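Local atomic coordinates of N-acetyltransferase domain-containing protein (Pyrococcus horikoshii, PDB entry 1WWZ), a protein that binds acetyl-coenzyme A and, as a member of the GNAT family, probably transfers its acyl group to an acceptor that is not known. Residues S78-I88 with L114-W124; M133-K142 with I149-Q157. One frame throughout, in Å; residues are numbered along the deposited sequence.

Interaction 1 of 2, residues S78-I88 with L114-W124; sequences SKYEGRIVGAI and LGKYNDTIELW. With ACO (acetyl coenzyme *a), chain C.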
# COMPACT_ATOMS: atom_id res chain seq x y z
N SER A 78 -2.98 -23.29 -9.39
CA SER A 78 -4.34 -23.09 -9.88
C SER A 78 -4.60 -23.95 -11.11
O SER A 78 -3.90 -23.82 -12.12
CB SER A 78 -4.58 -21.63 -10.23
OG SER A 78 -5.79 -21.49 -10.96
N LYS A 79 -5.60 -24.81 -11.03
CA LYS A 79 -5.96 -25.68 -12.14
C LYS A 79 -6.52 -24.84 -13.28
O LYS A 79 -6.47 -25.25 -14.44
CB LYS A 79 -6.99 -26.72 -11.69
CG LYS A 79 -6.54 -27.57 -10.51
CD LYS A 79 -7.62 -28.56 -10.08
CE LYS A 79 -7.89 -29.59 -11.16
NZ LYS A 79 -6.67 -30.41 -11.41
N TYR A 80 -7.04 -23.67 -12.94
CA TYR A 80 -7.62 -22.78 -13.94
C TYR A 80 -6.52 -22.06 -14.73
O TYR A 80 -6.65 -21.88 -15.94
CB TYR A 80 -8.53 -21.76 -13.25
CG TYR A 80 -9.63 -22.43 -12.45
CD1 TYR A 80 -10.74 -22.98 -13.09
CD2 TYR A 80 -9.53 -22.53 -11.07
CE1 TYR A 80 -11.73 -23.64 -12.35
CE2 TYR A 80 -10.51 -23.18 -10.33
CZ TYR A 80 -11.60 -23.73 -10.97
OH TYR A 80 -12.57 -24.36 -10.24
N GLU A 81 -5.45 -21.67 -14.06
CA GLU A 81 -4.34 -21.00 -14.73
C GLU A 81 -3.31 -22.04 -15.17
O GLU A 81 -2.37 -21.73 -15.90
CB GLU A 81 -3.67 -19.99 -13.78
CG GLU A 81 -4.60 -18.92 -13.23
CD GLU A 81 -5.27 -18.11 -14.33
OE1 GLU A 81 -4.56 -17.62 -15.23
OE2 GLU A 81 -6.50 -17.95 -14.28
N GLY A 82 -3.50 -23.27 -14.70
CA GLY A 82 -2.60 -24.35 -15.05
C GLY A 82 -1.16 -24.17 -14.60
O GLY A 82 -0.25 -24.73 -15.21
N ARG A 83 -0.95 -23.39 -13.54
CA ARG A 83 0.40 -23.15 -13.04
C ARG A 83 0.38 -22.52 -11.65
O ARG A 83 -0.68 -22.21 -11.11
CB ARG A 83 1.15 -22.24 -14.01
CG ARG A 83 0.49 -20.88 -14.21
CD ARG A 83 1.00 -20.19 -15.45
NE ARG A 83 0.33 -18.91 -15.66
CZ ARG A 83 0.69 -17.77 -15.08
NH1 ARG A 83 1.72 -17.76 -14.25
NH2 ARG A 83 0.02 -16.65 -15.31
N ILE A 84 1.56 -22.34 -11.08
CA ILE A 84 1.69 -21.73 -9.76
C ILE A 84 1.34 -20.25 -9.84
O ILE A 84 1.81 -19.54 -10.73
CB ILE A 84 3.13 -21.85 -9.21
CG1 ILE A 84 3.47 -23.33 -8.97
CG2 ILE A 84 3.28 -21.03 -7.93
CD1 ILE A 84 2.56 -24.01 -7.98
N VAL A 85 0.50 -19.79 -8.92
CA VAL A 85 0.10 -18.38 -8.88
C VAL A 85 0.06 -17.93 -7.43
O VAL A 85 0.28 -18.73 -6.51
CB VAL A 85 -1.31 -18.15 -9.50
CG1 VAL A 85 -1.33 -18.60 -10.95
CG2 VAL A 85 -2.36 -18.89 -8.68
N GLY A 86 -0.20 -16.64 -7.22
CA GLY A 86 -0.30 -16.13 -5.87
C GLY A 86 -1.76 -16.28 -5.50
O GLY A 86 -2.63 -16.30 -6.38
N ALA A 87 -2.05 -16.39 -4.21
CA ALA A 87 -3.43 -16.52 -3.78
C ALA A 87 -3.66 -15.83 -2.46
O ALA A 87 -2.73 -15.64 -1.68
CB ALA A 87 -3.80 -18.01 -3.65
N ILE A 88 -4.90 -15.42 -2.23
CA ILE A 88 -5.31 -14.80 -0.97
C ILE A 88 -6.27 -15.84 -0.40
O ILE A 88 -7.33 -16.06 -0.97
CB ILE A 88 -6.06 -13.47 -1.18
CG1 ILE A 88 -5.17 -12.46 -1.91
CG2 ILE A 88 -6.49 -12.90 0.18
CD1 ILE A 88 -5.81 -11.10 -2.18
N LEU A 114 3.19 -10.52 -2.68
CA LEU A 114 3.04 -11.48 -3.76
C LEU A 114 3.65 -11.03 -5.08
O LEU A 114 4.05 -11.86 -5.90
CB LEU A 114 1.55 -11.81 -3.96
CG LEU A 114 0.88 -12.54 -2.79
CD1 LEU A 114 -0.61 -12.75 -3.09
CD2 LEU A 114 1.57 -13.88 -2.56
N GLY A 115 3.72 -9.72 -5.28
CA GLY A 115 4.28 -9.17 -6.50
C GLY A 115 5.73 -9.56 -6.76
O GLY A 115 6.19 -9.51 -7.90
N LYS A 116 6.45 -9.95 -5.72
CA LYS A 116 7.84 -10.35 -5.88
C LYS A 116 7.95 -11.77 -6.41
O LYS A 116 8.98 -12.15 -6.98
CB LYS A 116 8.57 -10.27 -4.54
CG LYS A 116 10.03 -10.70 -4.63
CD LYS A 116 10.67 -10.81 -3.27
CE LYS A 116 12.19 -10.90 -3.38
NZ LYS A 116 12.65 -12.06 -4.19
N TYR A 117 6.89 -12.54 -6.24
CA TYR A 117 6.89 -13.94 -6.65
C TYR A 117 5.96 -14.34 -7.79
O TYR A 117 6.32 -15.19 -8.61
CB TYR A 117 6.54 -14.81 -5.44
CG TYR A 117 7.33 -14.50 -4.20
CD1 TYR A 117 8.63 -14.96 -4.04
CD2 TYR A 117 6.77 -13.74 -3.17
CE1 TYR A 117 9.36 -14.68 -2.89
CE2 TYR A 117 7.49 -13.45 -2.01
CZ TYR A 117 8.78 -13.93 -1.88
OH TYR A 117 9.49 -13.66 -0.73
N ASN A 118 4.78 -13.74 -7.84
CA ASN A 118 3.80 -14.12 -8.86
C ASN A 118 3.35 -12.99 -9.77
O ASN A 118 3.25 -11.84 -9.34
CB ASN A 118 2.57 -14.73 -8.18
CG ASN A 118 2.93 -15.53 -6.94
OD1 ASN A 118 2.72 -15.08 -5.80
ND2 ASN A 118 3.48 -16.72 -7.14
N ASP A 119 3.05 -13.32 -11.02
CA ASP A 119 2.57 -12.33 -11.98
C ASP A 119 1.05 -12.42 -12.04
O ASP A 119 0.40 -11.74 -12.83
CB ASP A 119 3.14 -12.59 -13.39
CG ASP A 119 2.75 -13.95 -13.95
OD1 ASP A 119 1.61 -14.40 -13.72
OD2 ASP A 119 3.59 -14.57 -14.64
N THR A 120 0.49 -13.28 -11.19
CA THR A 120 -0.94 -13.49 -11.13
C THR A 120 -1.38 -13.79 -9.70
O THR A 120 -0.70 -14.52 -8.98
CB THR A 120 -1.35 -14.68 -12.01
OG1 THR A 120 -0.93 -14.45 -13.36
CG2 THR A 120 -2.86 -14.87 -11.99
N ILE A 121 -2.50 -13.21 -9.29
CA ILE A 121 -3.04 -13.44 -7.95
C ILE A 121 -4.48 -13.89 -8.10
O ILE A 121 -5.29 -13.23 -8.75
CB ILE A 121 -2.98 -12.18 -7.07
CG1 ILE A 121 -1.53 -11.71 -6.93
CG2 ILE A 121 -3.57 -12.48 -5.69
CD1 ILE A 121 -1.37 -10.40 -6.20
N GLU A 122 -4.80 -15.03 -7.49
CA GLU A 122 -6.14 -15.61 -7.58
C GLU A 122 -6.83 -15.66 -6.22
O GLU A 122 -6.17 -15.78 -5.18
CB GLU A 122 -6.02 -17.02 -8.17
CG GLU A 122 -7.31 -17.81 -8.28
CD GLU A 122 -7.05 -19.21 -8.83
OE1 GLU A 122 -7.03 -19.38 -10.07
OE2 GLU A 122 -6.85 -20.13 -8.02
N LEU A 123 -8.16 -15.57 -6.22
CA LEU A 123 -8.92 -15.64 -4.98
C LEU A 123 -10.37 -16.02 -5.26
O LEU A 123 -10.85 -15.90 -6.39
CB LEU A 123 -8.89 -14.29 -4.25
CG LEU A 123 -9.56 -13.10 -4.95
CD1 LEU A 123 -11.07 -13.13 -4.71
CD2 LEU A 123 -8.98 -11.78 -4.42
N TRP A 124 -11.04 -16.51 -4.22
CA TRP A 124 -12.44 -16.89 -4.31
C TRP A 124 -13.18 -16.08 -3.25
O TRP A 124 -12.72 -15.98 -2.11
CB TRP A 124 -12.64 -18.38 -4.06
CG TRP A 124 -12.13 -19.26 -5.16
CD1 TRP A 124 -10.87 -19.76 -5.30
CD2 TRP A 124 -12.88 -19.75 -6.28
NE1 TRP A 124 -10.79 -20.54 -6.43
CE2 TRP A 124 -12.02 -20.55 -7.05
CE3 TRP A 124 -14.21 -19.59 -6.70
CZ2 TRP A 124 -12.43 -21.20 -8.22
CZ3 TRP A 124 -14.63 -20.23 -7.86
CH2 TRP A 124 -13.74 -21.03 -8.61
N1A ACO C . -19.52 -1.81 0.46
C2A ACO C . -18.94 -1.12 -0.53
N3A ACO C . -17.60 -0.94 -0.71
C4A ACO C . -16.83 -1.57 0.28
C5A ACO C . -17.35 -2.29 1.33
C6A ACO C . -18.80 -2.40 1.42
N6A ACO C . -19.40 -3.07 2.41
N7A ACO C . -16.32 -2.77 2.14
C8A ACO C . -15.24 -2.35 1.56
N9A ACO C . -15.46 -1.61 0.40
C1B ACO C . -14.50 -0.98 -0.49
C2B ACO C . -14.53 0.56 -0.48
O2B ACO C . -14.06 1.00 -1.77
C3B ACO C . -13.63 0.90 0.74
O3B ACO C . -13.08 2.21 0.49
P3B ACO C . -13.71 3.61 0.97
O7A ACO C . -15.04 3.67 0.28
O8A ACO C . -12.79 4.63 0.48
O9A ACO C . -13.80 3.55 2.45
C4B ACO C . -12.55 -0.15 0.65
O4B ACO C . -13.16 -1.22 -0.13
C5B ACO C . -12.18 -0.81 1.95
O5B ACO C . -11.98 0.09 3.03
P1A ACO C . -11.38 -0.47 4.39
O1A ACO C . -11.84 0.41 5.47
O2A ACO C . -9.88 -0.63 4.21
O3A ACO C . -12.24 -1.85 4.53
P2A ACO C . -12.14 -2.92 5.65
O4A ACO C . -13.52 -3.01 6.18
O5A ACO C . -11.07 -2.48 6.59
O6A ACO C . -11.71 -4.25 4.97
CBP ACO C . -12.83 -6.39 4.34
CCP ACO C . -12.52 -4.97 3.94
CDP ACO C . -13.56 -7.05 3.12
CEP ACO C . -11.52 -7.14 4.67
CAP ACO C . -13.75 -6.34 5.62
OAP ACO C . -14.97 -5.68 5.29
C9P ACO C . -14.13 -7.72 6.22
O9P ACO C . -13.47 -8.24 7.10
N8P ACO C . -15.25 -8.32 5.70
C7P ACO C . -15.77 -9.64 6.14
C6P ACO C . -14.91 -10.84 5.69
C5P ACO C . -14.80 -10.93 4.18
O5P ACO C . -15.81 -10.83 3.45
N4P ACO C . -13.60 -11.15 3.65
C3P ACO C . -13.10 -11.31 2.28
C2P ACO C . -13.39 -12.77 1.93
S1P ACO C . -12.72 -13.07 0.20
C ACO C . -11.37 -13.71 0.54
O ACO C . -10.85 -13.97 1.72
CH3 ACO C . -10.19 -14.26 -0.47
O HOH W 1 3.68 -17.71 -9.87
O HOH W 2 -9.43 -17.43 -1.96
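Glu122 holds CG anti to its backbone N (chi1 177°) and continues extended, which carries its carboxylate across to Ser78. Ser78 turns OG anti to N as well (168°) and meets it. Ser78 ends strand 65-78, so this contact holds the turn that leads into strand 83-93. Strands 83-93 and 120-126, parallel in a beta-alpha-beta unit of the GNAT fold, pair through Gly86. Ser78 OG donates to Glu122 OE1 at 2.6 Å, on the syn side of the carboxylate. The same OG accepts from Glu81 N at 3.1 Å, an ST motif, so two bonds hold the hydroxyl. Arg152 forms salt bridges to Glu81 and Glu122 and probably offsets the closeness of their carboxylates.

Gly86 carries two of the backbone bonds between the strands. Its N donates to Thr120 O at 2.8 Å, and its O accepts from Glu122 N at 2.7 Å. Asn118 OD1 lies 3.2 Å from Gly86 CA. At one end, Arg83 NH2 makes a salt bridge to Asp119 OD1 at 3.2 Å, in the guanidinium plane, the flat groups 59° apart. Thr120 OG1 donates to the same OD1 at 2.6 Å. A leucine in place of Arg83 would probably leave the Asp119 carboxylate without its charged mate. Near the other end, water 2 links Ile88 O to Trp124 N. Tyr80 CE2 lies 3.5 Å from Trp124 CZ2, at the edge of the indole.

Interaction 2 of 2, residues M133-K142 with I149-Q157; sequences MNLYEKFGFK and IWVRMIKRQ. With ACO (acetyl coenzyme *a), chain C.
A Schellman motif ends helix 130-138, and strand 150-156 packs against the turn. Gly140, with positive phi, is the C-prime residue. Its N bonds to Glu137 O, and Phe141 N bonds to Tyr136 O. Lys155 fastens this turn from the strand. Its chain is extended until chi4 (62°), where a bend brings NZ to Phe139 O at 2.6 Å. NZ also forms a salt bridge to a phosphate oxygen of another acetyl-CoA, so the ammonium ties the helix end to that ligand.

Lower on the same lysine, CB sits 3.7 Å from the centroid of the Phe141 ring, over its face and 12° off the normal. This is a CH-pi contact. Met153 fills the space between helix and strand. Its CE touches Glu137 CG at 3.7 Å and Phe141 CB at 3.9 Å. Its SD lies obliquely to the Tyr136 ring, 5.2 Å from the centroid, a Met-aromatic contact. Lys142 and Ile154 form an antiparallel hydrogen-bonded pair; Lys142 N to Ile154 O is 2.9 Å.

Asn134 points away from the strand, and its ND2 donates to N3A of the adenine at 2.9 Å. Tyr136 serves both strand and cofactor. Its CB and CD2 lie near Met153, while its OH is 3.3 Å from the thioester carbonyl carbon C of acetyl-CoA. A helix after strand 120-126 that packs on the sheet and lines the acetyl-CoA pocket is as in other GNAT proteins.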
# COMPACT_ATOMS: atom_id res chain seq x y z
N MET A 133 -15.84 -7.71 -3.13
CA MET A 133 -15.63 -7.68 -4.57
C MET A 133 -15.39 -6.26 -5.07
O MET A 133 -14.62 -6.06 -6.00
CB MET A 133 -16.81 -8.33 -5.30
CG MET A 133 -16.92 -9.83 -5.06
SD MET A 133 -18.15 -10.63 -6.11
CE MET A 133 -19.63 -10.05 -5.36
N ASN A 134 -16.06 -5.28 -4.46
CA ASN A 134 -15.86 -3.89 -4.86
C ASN A 134 -14.42 -3.49 -4.57
O ASN A 134 -13.75 -2.88 -5.40
CB ASN A 134 -16.82 -2.96 -4.11
CG ASN A 134 -16.56 -1.48 -4.42
OD1 ASN A 134 -16.47 -1.08 -5.58
ND2 ASN A 134 -16.44 -0.67 -3.37
N LEU A 135 -13.94 -3.85 -3.38
CA LEU A 135 -12.57 -3.53 -3.00
C LEU A 135 -11.58 -4.20 -3.96
O LEU A 135 -10.65 -3.56 -4.44
CB LEU A 135 -12.30 -4.00 -1.56
CG LEU A 135 -10.87 -3.79 -1.04
CD1 LEU A 135 -10.43 -2.35 -1.25
CD2 LEU A 135 -10.81 -4.16 0.44
N TYR A 136 -11.78 -5.48 -4.23
CA TYR A 136 -10.88 -6.18 -5.14
C TYR A 136 -10.83 -5.57 -6.54
O TYR A 136 -9.76 -5.45 -7.14
CB TYR A 136 -11.26 -7.66 -5.24
CG TYR A 136 -11.05 -8.46 -3.97
CD1 TYR A 136 -9.88 -8.30 -3.21
CD2 TYR A 136 -11.99 -9.39 -3.54
CE1 TYR A 136 -9.67 -9.07 -2.06
CE2 TYR A 136 -11.78 -10.15 -2.39
CZ TYR A 136 -10.62 -9.99 -1.66
OH TYR A 136 -10.40 -10.75 -0.53
N GLU A 137 -11.99 -5.19 -7.08
CA GLU A 137 -12.03 -4.61 -8.42
C GLU A 137 -11.30 -3.27 -8.47
O GLU A 137 -10.69 -2.93 -9.48
CB GLU A 137 -13.48 -4.44 -8.89
CG GLU A 137 -14.26 -5.74 -8.94
CD GLU A 137 -15.61 -5.60 -9.64
OE1 GLU A 137 -16.33 -4.63 -9.34
OE2 GLU A 137 -15.94 -6.46 -10.48
N LYS A 138 -11.36 -2.52 -7.38
CA LYS A 138 -10.68 -1.23 -7.30
C LYS A 138 -9.18 -1.41 -7.39
O LYS A 138 -8.44 -0.49 -7.75
CB LYS A 138 -11.04 -0.53 -6.00
CG LYS A 138 -12.44 0.03 -6.00
CD LYS A 138 -12.88 0.43 -4.62
CE LYS A 138 -14.07 1.37 -4.71
NZ LYS A 138 -13.92 2.44 -3.69
N PHE A 139 -8.72 -2.62 -7.06
CA PHE A 139 -7.30 -2.92 -7.10
C PHE A 139 -6.90 -3.73 -8.32
O PHE A 139 -5.80 -4.28 -8.37
CB PHE A 139 -6.89 -3.62 -5.81
CG PHE A 139 -6.63 -2.68 -4.68
CD1 PHE A 139 -5.35 -2.17 -4.47
CD2 PHE A 139 -7.67 -2.23 -3.87
CE1 PHE A 139 -5.11 -1.23 -3.47
CE2 PHE A 139 -7.44 -1.28 -2.87
CZ PHE A 139 -6.15 -0.78 -2.67
N GLY A 140 -7.79 -3.81 -9.30
CA GLY A 140 -7.46 -4.52 -10.52
C GLY A 140 -7.93 -5.95 -10.67
O GLY A 140 -7.68 -6.56 -11.71
N PHE A 141 -8.59 -6.51 -9.65
CA PHE A 141 -9.08 -7.88 -9.75
C PHE A 141 -10.31 -7.92 -10.64
O PHE A 141 -11.11 -6.99 -10.65
CB PHE A 141 -9.44 -8.42 -8.36
CG PHE A 141 -8.25 -8.87 -7.55
CD1 PHE A 141 -7.81 -10.19 -7.60
CD2 PHE A 141 -7.56 -7.97 -6.74
CE1 PHE A 141 -6.71 -10.61 -6.87
CE2 PHE A 141 -6.45 -8.38 -6.00
CZ PHE A 141 -6.03 -9.70 -6.06
N LYS A 142 -10.44 -9.00 -11.40
CA LYS A 142 -11.58 -9.17 -12.30
C LYS A 142 -12.23 -10.53 -12.06
O LYS A 142 -11.54 -11.51 -11.77
CB LYS A 142 -11.12 -9.08 -13.76
CG LYS A 142 -10.49 -7.75 -14.14
CD LYS A 142 -10.02 -7.76 -15.59
CE LYS A 142 -9.41 -6.43 -15.99
NZ LYS A 142 -10.38 -5.31 -15.82
N ILE A 149 -21.58 -21.19 -4.73
CA ILE A 149 -21.77 -19.87 -4.13
C ILE A 149 -20.49 -19.03 -4.18
O ILE A 149 -20.45 -17.91 -3.66
CB ILE A 149 -22.21 -20.00 -2.65
CG1 ILE A 149 -21.06 -20.55 -1.80
CG2 ILE A 149 -23.40 -20.95 -2.55
CD1 ILE A 149 -21.39 -20.67 -0.33
N TRP A 150 -19.45 -19.56 -4.82
CA TRP A 150 -18.17 -18.86 -4.90
C TRP A 150 -17.82 -18.27 -6.26
O TRP A 150 -18.07 -18.88 -7.30
CB TRP A 150 -17.04 -19.79 -4.45
CG TRP A 150 -17.24 -20.37 -3.09
CD1 TRP A 150 -17.78 -21.59 -2.79
CD2 TRP A 150 -16.96 -19.74 -1.84
NE1 TRP A 150 -17.86 -21.76 -1.43
CE2 TRP A 150 -17.36 -20.63 -0.82
CE3 TRP A 150 -16.42 -18.50 -1.47
CZ2 TRP A 150 -17.23 -20.33 0.54
CZ3 TRP A 150 -16.29 -18.20 -0.12
CH2 TRP A 150 -16.69 -19.11 0.87
N VAL A 151 -17.21 -17.09 -6.23
CA VAL A 151 -16.77 -16.38 -7.43
C VAL A 151 -15.24 -16.31 -7.45
O VAL A 151 -14.63 -16.01 -6.43
CB VAL A 151 -17.33 -14.94 -7.46
CG1 VAL A 151 -16.77 -14.18 -8.66
CG2 VAL A 151 -18.84 -14.98 -7.51
N ARG A 152 -14.64 -16.58 -8.60
CA ARG A 152 -13.18 -16.53 -8.71
C ARG A 152 -12.74 -15.21 -9.34
O ARG A 152 -13.28 -14.78 -10.36
CB ARG A 152 -12.65 -17.70 -9.56
CG ARG A 152 -11.11 -17.80 -9.59
CD ARG A 152 -10.62 -19.03 -10.36
NE ARG A 152 -10.79 -18.91 -11.80
CZ ARG A 152 -9.82 -18.56 -12.65
NH1 ARG A 152 -8.59 -18.30 -12.21
NH2 ARG A 152 -10.08 -18.46 -13.95
N MET A 153 -11.77 -14.57 -8.70
CA MET A 153 -11.25 -13.31 -9.20
C MET A 153 -9.75 -13.44 -9.41
O MET A 153 -9.07 -14.18 -8.70
CB MET A 153 -11.56 -12.17 -8.22
CG MET A 153 -13.05 -11.96 -8.05
SD MET A 153 -13.47 -10.53 -7.05
CE MET A 153 -13.21 -9.20 -8.26
N ILE A 154 -9.24 -12.71 -10.39
CA ILE A 154 -7.82 -12.78 -10.70
C ILE A 154 -7.26 -11.41 -11.04
O ILE A 154 -7.97 -10.54 -11.55
CB ILE A 154 -7.60 -13.74 -11.91
CG1 ILE A 154 -6.16 -14.22 -11.95
CG2 ILE A 154 -7.98 -13.04 -13.21
CD1 ILE A 154 -5.93 -15.46 -11.11
N LYS A 155 -5.98 -11.21 -10.73
CA LYS A 155 -5.25 -10.01 -11.07
C LYS A 155 -3.93 -10.36 -11.76
O LYS A 155 -3.10 -11.12 -11.27
CB LYS A 155 -4.99 -9.21 -9.79
CG LYS A 155 -4.24 -7.90 -10.05
CD LYS A 155 -4.00 -7.08 -8.78
CE LYS A 155 -3.13 -5.84 -9.04
NZ LYS A 155 -3.80 -4.95 -9.97
N ARG A 156 -3.76 -9.80 -12.97
CA ARG A 156 -2.57 -10.12 -13.73
C ARG A 156 -1.61 -8.93 -13.80
O ARG A 156 -2.01 -7.77 -13.75
CB ARG A 156 -3.00 -10.52 -15.15
CG ARG A 156 -3.93 -11.73 -15.17
CD ARG A 156 -4.23 -12.20 -16.60
NE ARG A 156 -5.36 -13.12 -16.64
CZ ARG A 156 -5.14 -14.39 -16.26
NH1 ARG A 156 -3.94 -14.75 -15.83
NH2 ARG A 156 -6.12 -15.29 -16.35
N GLN A 157 -0.30 -9.25 -13.85
CA GLN A 157 0.70 -8.18 -13.95
C GLN A 157 0.71 -7.55 -15.35
O GLN A 157 0.52 -6.35 -15.52
CB GLN A 157 2.09 -8.78 -13.64
CG GLN A 157 2.52 -8.59 -12.17
CD GLN A 157 4.01 -8.86 -12.02
OE1 GLN A 157 4.75 -8.98 -12.98
NE2 GLN A 157 4.43 -8.96 -10.74
N1A ACO C . -19.52 -1.81 0.46
C2A ACO C . -18.94 -1.12 -0.53
N3A ACO C . -17.60 -0.94 -0.71
C4A ACO C . -16.83 -1.57 0.28
C5A ACO C . -17.35 -2.29 1.33
C6A ACO C . -18.80 -2.40 1.42
N6A ACO C . -19.40 -3.07 2.41
N7A ACO C . -16.32 -2.77 2.14
C8A ACO C . -15.24 -2.35 1.56
N9A ACO C . -15.46 -1.61 0.40
C1B ACO C . -14.50 -0.98 -0.49
C2B ACO C . -14.53 0.56 -0.48
O2B ACO C . -14.06 1.00 -1.77
C3B ACO C . -13.63 0.90 0.74
O3B ACO C . -13.08 2.21 0.49
P3B ACO C . -13.71 3.61 0.97
O7A ACO C . -15.04 3.67 0.28
O8A ACO C . -12.79 4.63 0.48
O9A ACO C . -13.80 3.55 2.45
C4B ACO C . -12.55 -0.15 0.65
O4B ACO C . -13.16 -1.22 -0.13
C5B ACO C . -12.18 -0.81 1.95
O5B ACO C . -11.98 0.09 3.03
P1A ACO C . -11.38 -0.47 4.39
O1A ACO C . -11.84 0.41 5.47
O2A ACO C . -9.88 -0.63 4.21
O3A ACO C . -12.24 -1.85 4.53
P2A ACO C . -12.14 -2.92 5.65
O4A ACO C . -13.52 -3.01 6.18
O5A ACO C . -11.07 -2.48 6.59
O6A ACO C . -11.71 -4.25 4.97
CBP ACO C . -12.83 -6.39 4.34
CCP ACO C . -12.52 -4.97 3.94
CDP ACO C . -13.56 -7.05 3.12
CEP ACO C . -11.52 -7.14 4.67
CAP ACO C . -13.75 -6.34 5.62
OAP ACO C . -14.97 -5.68 5.29
C9P ACO C . -14.13 -7.72 6.22
O9P ACO C . -13.47 -8.24 7.10
N8P ACO C . -15.25 -8.32 5.70
C7P ACO C . -15.77 -9.64 6.14
C6P ACO C . -14.91 -10.84 5.69
C5P ACO C . -14.80 -10.93 4.18
O5P ACO C . -15.81 -10.83 3.45
N4P ACO C . -13.60 -11.15 3.65
C3P ACO C . -13.10 -11.31 2.28
C2P ACO C . -13.39 -12.77 1.93
S1P ACO C . -12.72 -13.07 0.20
C ACO C . -11.37 -13.71 0.54
O ACO C . -10.85 -13.97 1.72
CH3 ACO C . -10.19 -14.26 -0.47
O HOH W 3 -5.70 -7.92 -13.92

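Overall arrangement
The two interactions lie side by side on one mixed sheet, their centres about 12 Å apart. Strand 120-126 of interaction 1 is the antiparallel neighbour of strand 150-156 of interaction 2. Leu123 O to Met153 N and Asp119 O to Gln157 N are both 2.8 Å, probable hydrogen bonds. Thr120 CG2 packs on Ile154 CD1 at 3.3 Å. Phe141 of interaction 2 covers Ile88, Ile121 and Leu123. Both contacts reach the same acetyl-CoA. The axes of strands 83-88 and 120-124 cross at 50°, and the water bridge at Ile88 is consistent with their splaying there, as in GNAT proteins. There Ile88 O lies 3.4 Å from the acetyl CH3; Asn134 bonds to the adenine and Tyr136 flanks the thioester.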